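Local coordinates for inosine-uridine preferring nucleoside hydrolase family protein (Bacillus anthracis, PDB 2C40), which belongs to the inosine-uridine preferring nucleoside hydrolase family and holds a calcium ion together with alpha-D-ribofuranose in one pocket, at residues A[193-197]-A[246-250]; A[125-131]-A[145-151]; A[165-170]-A[274-278]; A[181-185]-A[266-270]. All coordinates share one frame; numbering follows the deposited sequence.

Contact 1: residues A[193-197]-A[246-250]; sequences LITLE and WDVLT. With CA (calcium ion), chain C; RIB (alpha-D-ribofuranose), chain D.
Ile194, Trp246 and Leu196 carry most of the surface buried where the end of strand 191-194 and the loop after it meet the first turn of helix 246-255. Ile194 points at the helix and is wedged against Leu249 and Thr250. Its CG2 branch, anti to the backbone N (chi1 of -69° puts CG1 anti to the carbonyl carbon), meets Leu249 CD1 at 3.4 Å, closer than ordinary van der Waals contact, so this packing is tight. Ile194 CB lies 3.3 Å from Thr250 OG1. That hydroxyl is already engaged along its own helix, donating to Trp246 O at 2.8 Å. Trp246 O also accepts from Thr250 N, and the two donors approach from opposite faces of the carbonyl plane.

Trp246 makes the polar link. Its NE1 donates to Leu196 O at 3.2 Å with an N-H...O angle of 168°; the oxygen lies in the indole plane and offers a lone pair in its own carbonyl plane. Leu196 also covers a face of the same indole: CD2 sits 4.2 Å from the centroid of the five-membered ring of Trp246, off-centre, as a CH-pi contact. One residue thus meets the indole both at its edge and over a face, which restricts its rotation.

The next residue, Asp247, binds calcium through OD2 at 2.5 Å, alongside Asp9, Asp14 and Thr125, while its OD1 lies 2.6 Å from ribofuranose O3. The straight indole bond and the close-fitting isoleucine are consistent with a firmly placed helix turn, the one from which a calcium-binding carboxylate reaches the sugar.

Contact 2: residues A[125-131]-A[145-151]; sequences TGPLTDL and IKRLVWM. With CA (calcium ion), chain C; RIB (alpha-D-ribofuranose), chain D.
Thr125 and Met151 meet first, the CA of Thr125 lying 4.3 Å from Met151 CB. The carbonyl oxygen of Thr125 binds calcium at 2.5 Å, sharing the ion with Asp9, Asp14 and Asp247, and Asn173 donates to that same oxygen. Met151 starts out toward this loop, but its chain bends at chi2 and chi3 and leads the sulfur off to the sugar, with SD 3.8 Å from ribofuranose C5.

Gly126 supplies the polar bond of the contact. Its O accepts from Trp150 NE1 at 2.9 Å, with an N-H...O angle of 150°; the oxygen lies in the indole plane, while the donor is tilted 20° from the carbonyl plane. Pro127 adds little here and turns its ring from the strand onto Asp9 and Asn173.

The chain is at this point passing from strand 120-124 into helix 129-137, the helix of a beta-alpha-beta unit whose second strand, 145-151, runs parallel to the first and beside it in the sheet. Leu128, at the N-cap position of that helix, and Trp150 approach each other from opposite directions, and the leucine lies over one face of the indole. Its CD1 stands 3.6 Å from the centroid of the six-membered ring of Trp150, almost on the ring normal, a well-centred CH-pi contact. The other branch, Leu128 CD2, reaches Leu148 CD1 at 3.9 Å.

One helical turn on, Leu131 and Leu148 meet tip to tip, Leu131 CD2 being 3.9 Å from Leu148 CD1, and Leu131 CD1 more loosely faces Ile145 CD1 at 4.4 Å.

Contact 3: residues A[165-170]-A[274-278]; sequences EHDGTA and PSQGR
Charged and polar side chains form the firmest part of this surface contact between two irregular loops, with Arg278 reaching back to Asp167 and Thr169. Arg278 NH2 donates to Asp167 OD2 at 2.8 Å in a salt bridge. The nitrogen comes to the syn side of the carboxylate, 31° out of its plane, and the carboxylate and guanidinium planes are only 21° apart. Arg278 NE gives a second bond, 2.9 Å to Thr169 OG1 at an N-H...O angle of 163°. Both acceptors lie close to the guanidinium plane, so two different N-H groups fix its rotation. A bend at chi3 in an otherwise extended arginine chain swings the group into this position.

Backbone polar contacts are less certain. Asp167 N donates to Pro274 O, an oxygen whose modelled place is doubtful, and His166 NE2 reaches Gln276 O at 3.2 Å in a weak bond.

Close packing without hydrogen bonds joins Ala170 CB to the backbone of the turn, 3.6 Å from Gly277 C, and Pro274 CA to Glu165 O, a CA-H...O contact of 3.4 Å. Gly277 belongs to the type II turn from Ser275 to Arg278, closed by Arg278 N to Ser275 O at 3.0 Å. Ser275 OG itself bonds to His270.

Ala170 is followed directly by the run Glu171, Trp172 and Asn173 of the ribofuranose pocket. A flat guanidinium gripped by a carboxylate and a hydroxyl thus ties a turn next to strand 279-281 to the loop leading into that pocket.

Contact 4: residues A[181-185]-A[266-270]; sequences VARVW and NSIVH
Helix 178-186 lies against the mixed central sheet, and here it touches the end of strand 261-269, one of the sheet's antiparallel strands. The short axes of 181-185 and 266-269 approach to 8.4 Å, and their directions are 145° apart. Val269, whose side chain points at the helix, fills the space between two residues one helical turn apart, Val181 and Trp185.

Val269 CG2 stands over a face of the indole, 3.8 Å from the centroid of the five-membered ring of Trp185 and 7° off its normal, as a CH-pi contact. Val181 CG1 lies over the same face, above the six-membered ring. The two methyls are themselves pressed together, Val181 CG1 to Val269 CG2 being 3.2 Å, below normal van der Waals distance. Trp185 takes an unusual chi1 of -107°, away from the staggered values, which turns a face of the ring to these methyls.

At the ring's edge, Trp185 CD1 is 3.7 Å from Ser267 O, and NE1 is 3.8 Å from Ser267 CB. The buried NE1 has no hydrogen-bonding partner anywhere in the model, so this indole N-H stays unsatisfied. Ser267 OG makes a weak bond to Val280 O in the neighbouring strand.

Ser267 and Val269 face the helix while Ile268 points away from it, the alternation of a beta strand presenting one side to a covering helix, as in the layered alpha/beta fold to which this protein belongs.

Along the chain contact 2 closes first; contact 3 then encloses contact 4, which in turn encloses contact 1. Contacts 1, 2 and 4 all reach the mixed sheet, where strands 145-151 and 191-194 are neighbours. The centres of contacts 1 and 2 are about 12 Å apart, and Ile194 N lies 2.8 Å from Trp150 O, a probable hydrogen bond; both contacts supply ligands to the same calcium and touch the ribofuranose. Contact 4, about 12 Å from contact 2 between centres, meets it where Trp150 packs on Trp185. Contact 3 lies outermost, about 21 Å from the chain's centre, joined to contact 4 through His270. Packing therefore runs from pocket to surface.

Contact 1: residues A[193-197]-A[246-250]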
loop_
_atom_site.group_PDB
_atom_site.type_symbol
_atom_site.label_atom_id
_atom_site.label_comp_id
_atom_site.label_asym_id
_atom_site.label_seq_id
_atom_site.Cartn_x
_atom_site.Cartn_y
_atom_site.Cartn_z
ATOM N N LEU A 193 9.596 -27.678 -7.825
ATOM C CA LEU A 193 10.178 -26.448 -7.236
ATOM C C LEU A 193 10.078 -25.284 -8.196
ATOM O O LEU A 193 10.627 -25.354 -9.301
ATOM C CB LEU A 193 11.688 -26.552 -7.014
ATOM C CG LEU A 193 12.293 -26.759 -5.651
ATOM C CD1 LEU A 193 13.769 -26.384 -5.668
ATOM C CD2 LEU A 193 11.530 -26.001 -4.570
ATOM N N ILE A 194 9.403 -24.222 -7.758
ATOM C CA ILE A 194 9.565 -22.897 -8.389
ATOM C C ILE A 194 10.618 -22.111 -7.549
ATOM O O ILE A 194 10.343 -21.618 -6.445
ATOM C CB ILE A 194 8.218 -22.159 -8.561
ATOM C CG1 ILE A 194 7.363 -22.852 -9.613
ATOM C CG2 ILE A 194 8.417 -20.710 -8.982
ATOM C CD1 ILE A 194 6.751 -24.178 -9.188
ATOM N N THR A 195 11.839 -22.085 -8.063
ATOM C CA THR A 195 12.961 -21.379 -7.445
ATOM C C THR A 195 12.917 -19.885 -7.767
ATOM O O THR A 195 12.193 -19.463 -8.680
ATOM C CB THR A 195 14.286 -21.956 -7.932
ATOM O OG1 THR A 195 14.449 -21.669 -9.347
ATOM C CG2 THR A 195 14.353 -23.491 -7.651
ATOM N N LEU A 196 13.724 -19.081 -7.073
ATOM C CA LEU A 196 13.913 -17.704 -7.496
ATOM C C LEU A 196 14.191 -17.545 -9.002
ATOM O O LEU A 196 13.608 -16.626 -9.622
ATOM C CB LEU A 196 15.002 -17.020 -6.685
ATOM C CG LEU A 196 14.713 -16.876 -5.168
ATOM C CD1 LEU A 196 15.957 -16.345 -4.432
ATOM C CD2 LEU A 196 13.499 -15.970 -4.871
ATOM N N GLU A 197 15.057 -18.403 -9.578
ATOM C CA GLU A 197 15.508 -18.303 -10.991
ATOM C C GLU A 197 14.401 -18.664 -11.977
ATOM O O GLU A 197 14.449 -18.245 -13.129
ATOM C CB GLU A 197 16.592 -19.336 -11.390
ATOM C CG GLU A 197 17.800 -19.479 -10.547
ATOM C CD GLU A 197 17.561 -20.336 -9.329
ATOM O OE1 GLU A 197 17.939 -21.522 -9.318
ATOM O OE2 GLU A 197 17.011 -19.782 -8.393
ATOM N N TRP A 246 6.482 -14.901 -8.079
ATOM C CA TRP A 246 6.919 -16.248 -7.759
ATOM C C TRP A 246 5.814 -17.182 -7.365
ATOM O O TRP A 246 5.742 -18.284 -7.870
ATOM C CB TRP A 246 7.884 -16.217 -6.610
ATOM C CG TRP A 246 9.157 -15.694 -6.995
ATOM C CD1 TRP A 246 10.094 -16.322 -7.730
ATOM C CD2 TRP A 246 9.672 -14.419 -6.661
ATOM N NE1 TRP A 246 11.177 -15.498 -7.903
ATOM C CE2 TRP A 246 10.950 -14.325 -7.246
ATOM C CE3 TRP A 246 9.160 -13.328 -5.964
ATOM C CZ2 TRP A 246 11.763 -13.188 -7.123
ATOM C CZ3 TRP A 246 9.964 -12.190 -5.846
ATOM C CH2 TRP A 246 11.252 -12.137 -6.425
ATOM N N ASP A 247 4.961 -16.725 -6.468
ATOM C CA ASP A 247 3.849 -17.533 -5.984
ATOM C C ASP A 247 2.750 -17.759 -7.052
ATOM O O ASP A 247 2.192 -18.851 -7.154
ATOM C CB ASP A 247 3.273 -16.896 -4.733
ATOM C CG ASP A 247 4.314 -16.753 -3.630
ATOM O OD1 ASP A 247 5.395 -17.410 -3.719
ATOM O OD2 ASP A 247 4.031 -16.041 -2.647
ATOM N N VAL A 248 2.481 -16.717 -7.845
ATOM C CA VAL A 248 1.465 -16.753 -8.870
ATOM C C VAL A 248 1.892 -17.774 -9.940
ATOM O O VAL A 248 1.045 -18.490 -10.465
ATOM C CB VAL A 248 1.202 -15.352 -9.486
ATOM C CG1 VAL A 248 0.262 -15.437 -10.637
ATOM C CG2 VAL A 248 0.588 -14.410 -8.455
ATOM N N LEU A 249 3.185 -17.821 -10.243
ATOM C CA LEU A 249 3.723 -18.732 -11.206
ATOM C C LEU A 249 3.649 -20.169 -10.688
ATOM O O LEU A 249 3.405 -21.097 -11.451
ATOM C CB LEU A 249 5.164 -18.401 -11.496
ATOM C CG LEU A 249 5.941 -19.173 -12.566
ATOM C CD1 LEU A 249 6.812 -20.188 -11.922
ATOM C CD2 LEU A 249 5.063 -19.790 -13.680
ATOM N N THR A 250 3.922 -20.336 -9.400
ATOM C CA THR A 250 3.789 -21.624 -8.715
ATOM C C THR A 250 2.370 -22.159 -8.840
ATOM O O THR A 250 2.183 -23.325 -9.203
ATOM C CB THR A 250 4.175 -21.505 -7.219
ATOM O OG1 THR A 250 5.493 -20.928 -7.098
ATOM C CG2 THR A 250 4.165 -22.842 -6.541
HETATM CA CA CA C . 4.499 -16.266 -0.236
HETATM O O5 RIB D . 11.227 -15.736 -1.309
HETATM C C5 RIB D . 10.054 -15.381 -2.095
HETATM C C4 RIB D . 8.838 -15.412 -1.167
HETATM O O4 RIB D . 9.019 -14.343 -0.214
HETATM C C3 RIB D . 7.432 -15.271 -1.784
HETATM O O3 RIB D . 6.743 -16.558 -1.668
HETATM C C2 RIB D . 6.757 -14.018 -1.067
HETATM O O2 RIB D . 5.366 -14.025 -0.499
HETATM C C1 RIB D . 7.779 -13.631 0.032
HETATM O O HOH W 1 6.482 -16.261 1.239
#

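Contact 2: residues A[125-131]-A[145-151]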
loop_
_atom_site.group_PDB
_atom_site.type_symbol
_atom_site.label_atom_id
_atom_site.label_comp_id
_atom_site.label_asym_id
_atom_site.label_seq_id
_atom_site.Cartn_x
_atom_site.Cartn_y
_atom_site.Cartn_z
ATOM N N THR A 125 3.048 -21.826 -1.051
ATOM C CA THR A 125 3.640 -20.617 -1.492
ATOM C C THR A 125 4.274 -19.769 -0.367
ATOM O O THR A 125 4.835 -18.726 -0.660
ATOM C CB THR A 125 2.681 -19.775 -2.372
ATOM O OG1 THR A 125 1.503 -19.362 -1.653
ATOM C CG2 THR A 125 2.298 -20.547 -3.597
ATOM N N GLY A 126 4.251 -20.267 0.864
ATOM C CA GLY A 126 5.081 -19.807 1.953
ATOM C C GLY A 126 6.053 -20.925 2.378
ATOM O O GLY A 126 6.266 -21.888 1.642
ATOM N N PRO A 127 6.659 -20.802 3.580
ATOM C CA PRO A 127 7.490 -21.835 4.204
ATOM C C PRO A 127 6.803 -23.200 4.324
ATOM O O PRO A 127 5.577 -23.265 4.222
ATOM C CB PRO A 127 7.693 -21.253 5.597
ATOM C CG PRO A 127 7.658 -19.787 5.398
ATOM C CD PRO A 127 6.550 -19.620 4.437
ATOM N N LEU A 128 7.568 -24.255 4.618
ATOM C CA LEU A 128 7.040 -25.613 4.618
ATOM C C LEU A 128 6.624 -26.145 5.976
ATOM O O LEU A 128 6.266 -27.291 6.074
ATOM C CB LEU A 128 8.064 -26.564 4.005
ATOM C CG LEU A 128 8.166 -26.518 2.478
ATOM C CD1 LEU A 128 9.412 -27.302 2.088
ATOM C CD2 LEU A 128 6.909 -27.097 1.832
ATOM N N THR A 129 6.614 -25.327 7.015
ATOM C CA THR A 129 6.517 -25.883 8.373
ATOM C C THR A 129 5.173 -26.533 8.735
ATOM O O THR A 129 5.178 -27.539 9.456
ATOM C CB THR A 129 7.150 -24.995 9.496
ATOM O OG1 THR A 129 6.323 -24.906 10.685
ATOM C CG2 THR A 129 7.630 -23.707 9.022
ATOM N N ASP A 130 4.052 -26.064 8.162
ATOM C CA ASP A 130 2.768 -26.791 8.392
ATOM C C ASP A 130 2.811 -28.221 7.806
ATOM O O ASP A 130 2.200 -29.165 8.360
ATOM C CB ASP A 130 1.543 -26.052 7.809
ATOM C CG ASP A 130 1.147 -24.789 8.592
ATOM O OD1 ASP A 130 1.343 -24.712 9.823
ATOM O OD2 ASP A 130 0.596 -23.860 7.942
ATOM N N LEU A 131 3.498 -28.388 6.674
ATOM C CA LEU A 131 3.685 -29.715 6.095
ATOM C C LEU A 131 4.702 -30.602 6.842
ATOM O O LEU A 131 4.492 -31.801 7.008
ATOM C CB LEU A 131 4.039 -29.610 4.604
ATOM C CG LEU A 131 4.341 -30.903 3.824
ATOM C CD1 LEU A 131 3.161 -31.859 3.772
ATOM C CD2 LEU A 131 4.814 -30.587 2.418
ATOM N N ILE A 145 -0.597 -37.783 -1.012
ATOM C CA ILE A 145 0.044 -36.660 -1.700
ATOM C C ILE A 145 0.448 -37.045 -3.111
ATOM O O ILE A 145 1.358 -37.841 -3.311
ATOM C CB ILE A 145 1.301 -36.156 -0.913
ATOM C CG1 ILE A 145 0.851 -35.423 0.347
ATOM C CG2 ILE A 145 2.130 -35.189 -1.734
ATOM C CD1 ILE A 145 1.870 -35.430 1.460
ATOM N N LYS A 146 -0.227 -36.458 -4.096
ATOM C CA LYS A 146 0.086 -36.655 -5.508
ATOM C C LYS A 146 1.446 -36.065 -5.762
ATOM O O LYS A 146 2.339 -36.701 -6.281
ATOM C CB LYS A 146 -0.946 -35.932 -6.386
ATOM C CG LYS A 146 -0.769 -36.209 -7.901
ATOM C CD LYS A 146 -2.035 -36.725 -8.502
ATOM N N ARG A 147 1.615 -34.826 -5.342
ATOM C CA ARG A 147 2.917 -34.189 -5.362
ATOM C C ARG A 147 2.817 -32.881 -4.584
ATOM O O ARG A 147 1.715 -32.412 -4.248
ATOM C CB ARG A 147 3.379 -33.937 -6.817
ATOM C CG ARG A 147 2.465 -32.981 -7.532
ATOM C CD ARG A 147 2.687 -32.874 -9.019
ATOM N NE ARG A 147 1.581 -33.414 -9.817
ATOM C CZ ARG A 147 0.415 -32.806 -10.129
ATOM N NH1 ARG A 147 0.086 -31.579 -9.689
ATOM N NH2 ARG A 147 -0.446 -33.466 -10.926
ATOM N N LEU A 148 3.990 -32.334 -4.292
ATOM C CA LEU A 148 4.139 -31.001 -3.692
ATOM C C LEU A 148 4.649 -30.073 -4.796
ATOM O O LEU A 148 5.640 -30.360 -5.408
ATOM C CB LEU A 148 5.187 -31.072 -2.552
ATOM C CG LEU A 148 5.282 -30.064 -1.402
ATOM C CD1 LEU A 148 6.737 -29.918 -0.852
ATOM C CD2 LEU A 148 4.678 -28.762 -1.636
ATOM N N VAL A 149 3.967 -28.958 -4.998
ATOM C CA VAL A 149 4.498 -27.838 -5.748
ATOM C C VAL A 149 4.774 -26.723 -4.767
ATOM O O VAL A 149 3.906 -26.280 -4.062
ATOM C CB VAL A 149 3.551 -27.377 -6.882
ATOM C CG1 VAL A 149 4.246 -26.344 -7.793
ATOM C CG2 VAL A 149 3.122 -28.609 -7.709
ATOM N N TRP A 150 6.025 -26.295 -4.727
ATOM C CA TRP A 150 6.500 -25.342 -3.751
ATOM C C TRP A 150 7.327 -24.235 -4.399
ATOM O O TRP A 150 8.220 -24.477 -5.223
ATOM C CB TRP A 150 7.318 -26.076 -2.672
ATOM C CG TRP A 150 7.831 -25.214 -1.537
ATOM C CD1 TRP A 150 7.116 -24.304 -0.774
ATOM C CD2 TRP A 150 9.167 -25.178 -1.059
ATOM N NE1 TRP A 150 7.938 -23.713 0.135
ATOM C CE2 TRP A 150 9.204 -24.229 -0.004
ATOM C CE3 TRP A 150 10.343 -25.855 -1.418
ATOM C CZ2 TRP A 150 10.371 -23.938 0.706
ATOM C CZ3 TRP A 150 11.516 -25.562 -0.722
ATOM C CH2 TRP A 150 11.519 -24.590 0.322
ATOM N N MET A 151 7.009 -23.013 -3.974
ATOM C CA MET A 151 7.846 -21.867 -4.173
ATOM C C MET A 151 8.909 -21.843 -3.087
ATOM O O MET A 151 8.662 -21.537 -1.915
ATOM C CB MET A 151 7.015 -20.573 -4.141
ATOM C CG MET A 151 7.774 -19.341 -4.776
ATOM S SD MET A 151 9.145 -18.626 -3.809
ATOM C CE MET A 151 10.445 -18.637 -5.001
HETATM CA CA CA C . 4.499 -16.266 -0.236
HETATM O O5 RIB D . 11.227 -15.736 -1.309
HETATM C C5 RIB D . 10.054 -15.381 -2.095
HETATM C C4 RIB D . 8.838 -15.412 -1.167
HETATM O O4 RIB D . 9.019 -14.343 -0.214
HETATM C C3 RIB D . 7.432 -15.271 -1.784
HETATM O O3 RIB D . 6.743 -16.558 -1.668
HETATM C C2 RIB D . 6.757 -14.018 -1.067
HETATM O O2 RIB D . 5.366 -14.025 -0.499
HETATM C C1 RIB D . 7.779 -13.631 0.032
HETATM O O HOH W 1 6.482 -16.261 1.239
#

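Contact 3: residues A[165-170]-A[274-278]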
loop_
_atom_site.group_PDB
_atom_site.type_symbol
_atom_site.label_atom_id
_atom_site.label_comp_id
_atom_site.label_asym_id
_atom_site.label_seq_id
_atom_site.Cartn_x
_atom_site.Cartn_y
_atom_site.Cartn_z
ATOM N N GLU A 165 23.438 -12.975 10.606
ATOM C CA GLU A 165 23.737 -14.405 10.751
ATOM C C GLU A 165 23.685 -15.216 9.453
ATOM O O GLU A 165 23.934 -16.395 9.488
ATOM C CB GLU A 165 22.820 -15.105 11.751
ATOM C CG GLU A 165 22.660 -14.450 13.090
ATOM C CD GLU A 165 21.860 -15.340 14.097
ATOM O OE1 GLU A 165 20.773 -15.806 13.770
ATOM O OE2 GLU A 165 22.313 -15.569 15.217
ATOM N N HIS A 166 23.365 -14.623 8.314
ATOM C CA HIS A 166 23.239 -15.393 7.123
ATOM C C HIS A 166 24.274 -15.013 6.065
ATOM O O HIS A 166 24.602 -13.844 5.946
ATOM C CB HIS A 166 21.817 -15.222 6.578
ATOM C CG HIS A 166 21.497 -16.239 5.544
ATOM N ND1 HIS A 166 21.173 -15.905 4.258
ATOM C CD2 HIS A 166 21.567 -17.583 5.584
ATOM C CE1 HIS A 166 21.014 -17.004 3.550
ATOM N NE2 HIS A 166 21.240 -18.037 4.331
ATOM N N ASP A 167 24.752 -15.992 5.289
ATOM C CA ASP A 167 25.750 -15.755 4.233
ATOM C C ASP A 167 25.190 -15.307 2.871
ATOM O O ASP A 167 25.948 -15.146 1.927
ATOM C CB ASP A 167 26.617 -17.010 4.034
ATOM C CG ASP A 167 25.824 -18.195 3.467
ATOM O OD1 ASP A 167 24.649 -18.032 3.083
ATOM O OD2 ASP A 167 26.385 -19.294 3.404
ATOM N N GLY A 168 23.883 -15.132 2.765
ATOM C CA GLY A 168 23.250 -14.574 1.587
ATOM C C GLY A 168 23.053 -15.542 0.436
ATOM O O GLY A 168 23.053 -15.116 -0.719
ATOM N N THR A 169 22.899 -16.835 0.739
ATOM C CA THR A 169 22.819 -17.882 -0.276
ATOM C C THR A 169 21.463 -18.589 -0.318
ATOM O O THR A 169 21.233 -19.415 -1.186
ATOM C CB THR A 169 23.964 -18.915 -0.022
ATOM O OG1 THR A 169 23.907 -19.398 1.318
ATOM C CG2 THR A 169 25.329 -18.283 -0.198
ATOM N N ALA A 170 20.562 -18.274 0.616
ATOM C CA ALA A 170 19.251 -18.925 0.712
ATOM C C ALA A 170 18.130 -18.040 0.158
ATOM O O ALA A 170 18.266 -16.799 0.024
ATOM C CB ALA A 170 18.915 -19.271 2.152
ATOM N N PRO A 274 25.564 -20.395 9.066
ATOM C CA PRO A 274 25.339 -19.219 8.220
ATOM C C PRO A 274 24.704 -19.488 6.852
ATOM O O PRO A 274 24.210 -18.549 6.251
ATOM C CB PRO A 274 26.752 -18.688 8.019
ATOM C CG PRO A 274 27.614 -19.953 8.160
ATOM C CD PRO A 274 27.001 -20.611 9.314
ATOM N N SER A 275 24.770 -20.729 6.377
ATOM C CA SER A 275 24.211 -21.137 5.096
ATOM C C SER A 275 22.853 -21.835 5.209
ATOM O O SER A 275 22.359 -22.405 4.216
ATOM C CB SER A 275 25.194 -22.080 4.398
ATOM O OG SER A 275 25.090 -23.369 4.951
ATOM N N GLN A 276 22.243 -21.786 6.393
ATOM C CA GLN A 276 20.916 -22.363 6.627
ATOM C C GLN A 276 19.947 -21.977 5.557
ATOM O O GLN A 276 19.858 -20.814 5.227
ATOM C CB GLN A 276 20.194 -21.684 7.789
ATOM C CG GLN A 276 20.482 -22.023 9.151
ATOM C CD GLN A 276 19.816 -20.982 10.047
ATOM O OE1 GLN A 276 18.590 -20.850 10.066
ATOM N NE2 GLN A 276 20.628 -20.238 10.765
ATOM N N GLY A 277 19.111 -22.915 5.133
ATOM C CA GLY A 277 18.137 -22.645 4.086
ATOM C C GLY A 277 18.664 -22.788 2.663
ATOM O O GLY A 277 17.877 -22.906 1.721
ATOM N N ARG A 278 19.987 -22.786 2.490
ATOM C CA ARG A 278 20.588 -23.008 1.160
ATOM C C ARG A 278 20.215 -24.371 0.554
ATOM O O ARG A 278 20.321 -25.387 1.205
ATOM C CB ARG A 278 22.123 -22.881 1.207
ATOM C CG ARG A 278 22.778 -22.592 -0.165
ATOM C CD ARG A 278 24.246 -22.899 -0.167
ATOM N NE ARG A 278 25.067 -21.978 0.636
ATOM C CZ ARG A 278 26.376 -22.173 0.838
ATOM N NH1 ARG A 278 26.984 -23.199 0.288
ATOM N NH2 ARG A 278 27.090 -21.336 1.567
#

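Contact 4: residues A[181-185]-A[266-270]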
loop_
_atom_site.group_PDB
_atom_site.type_symbol
_atom_site.label_atom_id
_atom_site.label_comp_id
_atom_site.label_asym_id
_atom_site.label_seq_id
_atom_site.Cartn_x
_atom_site.Cartn_y
_atom_site.Cartn_z
ATOM N N VAL A 181 12.213 -27.810 5.660
ATOM C CA VAL A 181 12.564 -28.123 4.278
ATOM C C VAL A 181 13.239 -29.481 4.279
ATOM O O VAL A 181 12.883 -30.367 3.466
ATOM C CB VAL A 181 13.476 -27.069 3.614
ATOM C CG1 VAL A 181 13.746 -27.461 2.178
ATOM C CG2 VAL A 181 12.844 -25.693 3.645
ATOM N N ALA A 182 14.171 -29.658 5.216
ATOM C CA ALA A 182 14.854 -30.936 5.408
ATOM C C ALA A 182 13.889 -32.107 5.611
ATOM O O ALA A 182 14.011 -33.127 4.932
ATOM C CB ALA A 182 15.833 -30.831 6.543
ATOM N N ARG A 183 12.941 -31.955 6.525
ATOM C CA ARG A 183 11.872 -32.948 6.766
ATOM C C ARG A 183 11.032 -33.297 5.522
ATOM O O ARG A 183 10.701 -34.476 5.250
ATOM C CB ARG A 183 10.885 -32.349 7.700
ATOM C CG ARG A 183 11.021 -32.766 9.041
ATOM C CD ARG A 183 9.958 -33.819 9.392
ATOM N NE ARG A 183 10.515 -34.597 10.491
ATOM C CZ ARG A 183 10.824 -34.093 11.677
ATOM N NH1 ARG A 183 10.571 -32.823 11.956
ATOM N NH2 ARG A 183 11.357 -34.878 12.606
ATOM N N VAL A 184 10.632 -32.255 4.797
ATOM C CA VAL A 184 9.861 -32.464 3.560
ATOM C C VAL A 184 10.769 -33.192 2.572
ATOM O O VAL A 184 10.373 -34.199 1.940
ATOM C CB VAL A 184 9.329 -31.159 2.985
ATOM C CG1 VAL A 184 8.755 -31.374 1.596
ATOM C CG2 VAL A 184 8.287 -30.545 3.929
ATOM N N TRP A 185 12.015 -32.748 2.489
ATOM C CA TRP A 185 12.971 -33.373 1.590
ATOM C C TRP A 185 13.197 -34.860 1.917
ATOM O O TRP A 185 13.458 -35.628 0.999
ATOM C CB TRP A 185 14.311 -32.656 1.613
ATOM C CG TRP A 185 14.689 -31.805 0.415
ATOM C CD1 TRP A 185 15.844 -31.903 -0.318
ATOM C CD2 TRP A 185 13.953 -30.721 -0.158
ATOM N NE1 TRP A 185 15.872 -30.966 -1.288
ATOM C CE2 TRP A 185 14.730 -30.213 -1.214
ATOM C CE3 TRP A 185 12.713 -30.128 0.121
ATOM C CZ2 TRP A 185 14.317 -29.146 -1.990
ATOM C CZ3 TRP A 185 12.294 -29.096 -0.673
ATOM C CH2 TRP A 185 13.094 -28.612 -1.717
ATOM N N ASN A 266 19.147 -33.453 -8.366
ATOM C CA ASN A 266 19.276 -33.983 -7.013
ATOM C C ASN A 266 19.832 -32.903 -6.107
ATOM O O ASN A 266 20.783 -32.191 -6.478
ATOM C CB ASN A 266 20.191 -35.209 -6.952
ATOM C CG ASN A 266 19.640 -36.396 -7.719
ATOM O OD1 ASN A 266 18.436 -36.646 -7.765
ATOM N ND2 ASN A 266 20.523 -37.100 -8.353
ATOM N N SER A 267 19.287 -32.852 -4.896
ATOM C CA SER A 267 19.366 -31.665 -4.067
ATOM C C SER A 267 19.399 -32.000 -2.584
ATOM O O SER A 267 18.838 -33.000 -2.166
ATOM C CB SER A 267 18.150 -30.760 -4.382
ATOM O OG SER A 267 18.390 -29.440 -3.937
ATOM N N ILE A 268 20.119 -31.185 -1.821
ATOM C CA ILE A 268 20.043 -31.131 -0.353
ATOM C C ILE A 268 19.674 -29.680 0.153
ATOM O O ILE A 268 19.847 -28.701 -0.548
ATOM C CB ILE A 268 21.379 -31.545 0.261
ATOM C CG1 ILE A 268 22.477 -30.499 -0.029
ATOM C CG2 ILE A 268 21.789 -32.961 -0.236
ATOM C CD1 ILE A 268 23.818 -30.860 0.562
ATOM N N VAL A 269 19.182 -29.572 1.381
ATOM C CA VAL A 269 19.027 -28.285 2.034
ATOM C C VAL A 269 19.967 -28.270 3.237
ATOM O O VAL A 269 20.060 -29.285 3.954
ATOM C CB VAL A 269 17.659 -28.033 2.695
ATOM C CG1 VAL A 269 17.230 -26.511 2.557
ATOM C CG2 VAL A 269 16.588 -28.971 2.235
ATOM N N HIS A 270 20.623 -27.120 3.451
ATOM C CA HIS A 270 21.392 -26.859 4.666
ATOM C C HIS A 270 20.432 -26.447 5.726
ATOM O O HIS A 270 19.522 -25.673 5.478
ATOM C CB HIS A 270 22.427 -25.752 4.489
ATOM C CG HIS A 270 23.556 -26.116 3.575
ATOM N ND1 HIS A 270 24.637 -25.290 3.358
ATOM C CD2 HIS A 270 23.772 -27.217 2.819
ATOM C CE1 HIS A 270 25.469 -25.871 2.505
ATOM N NE2 HIS A 270 24.954 -27.028 2.147
#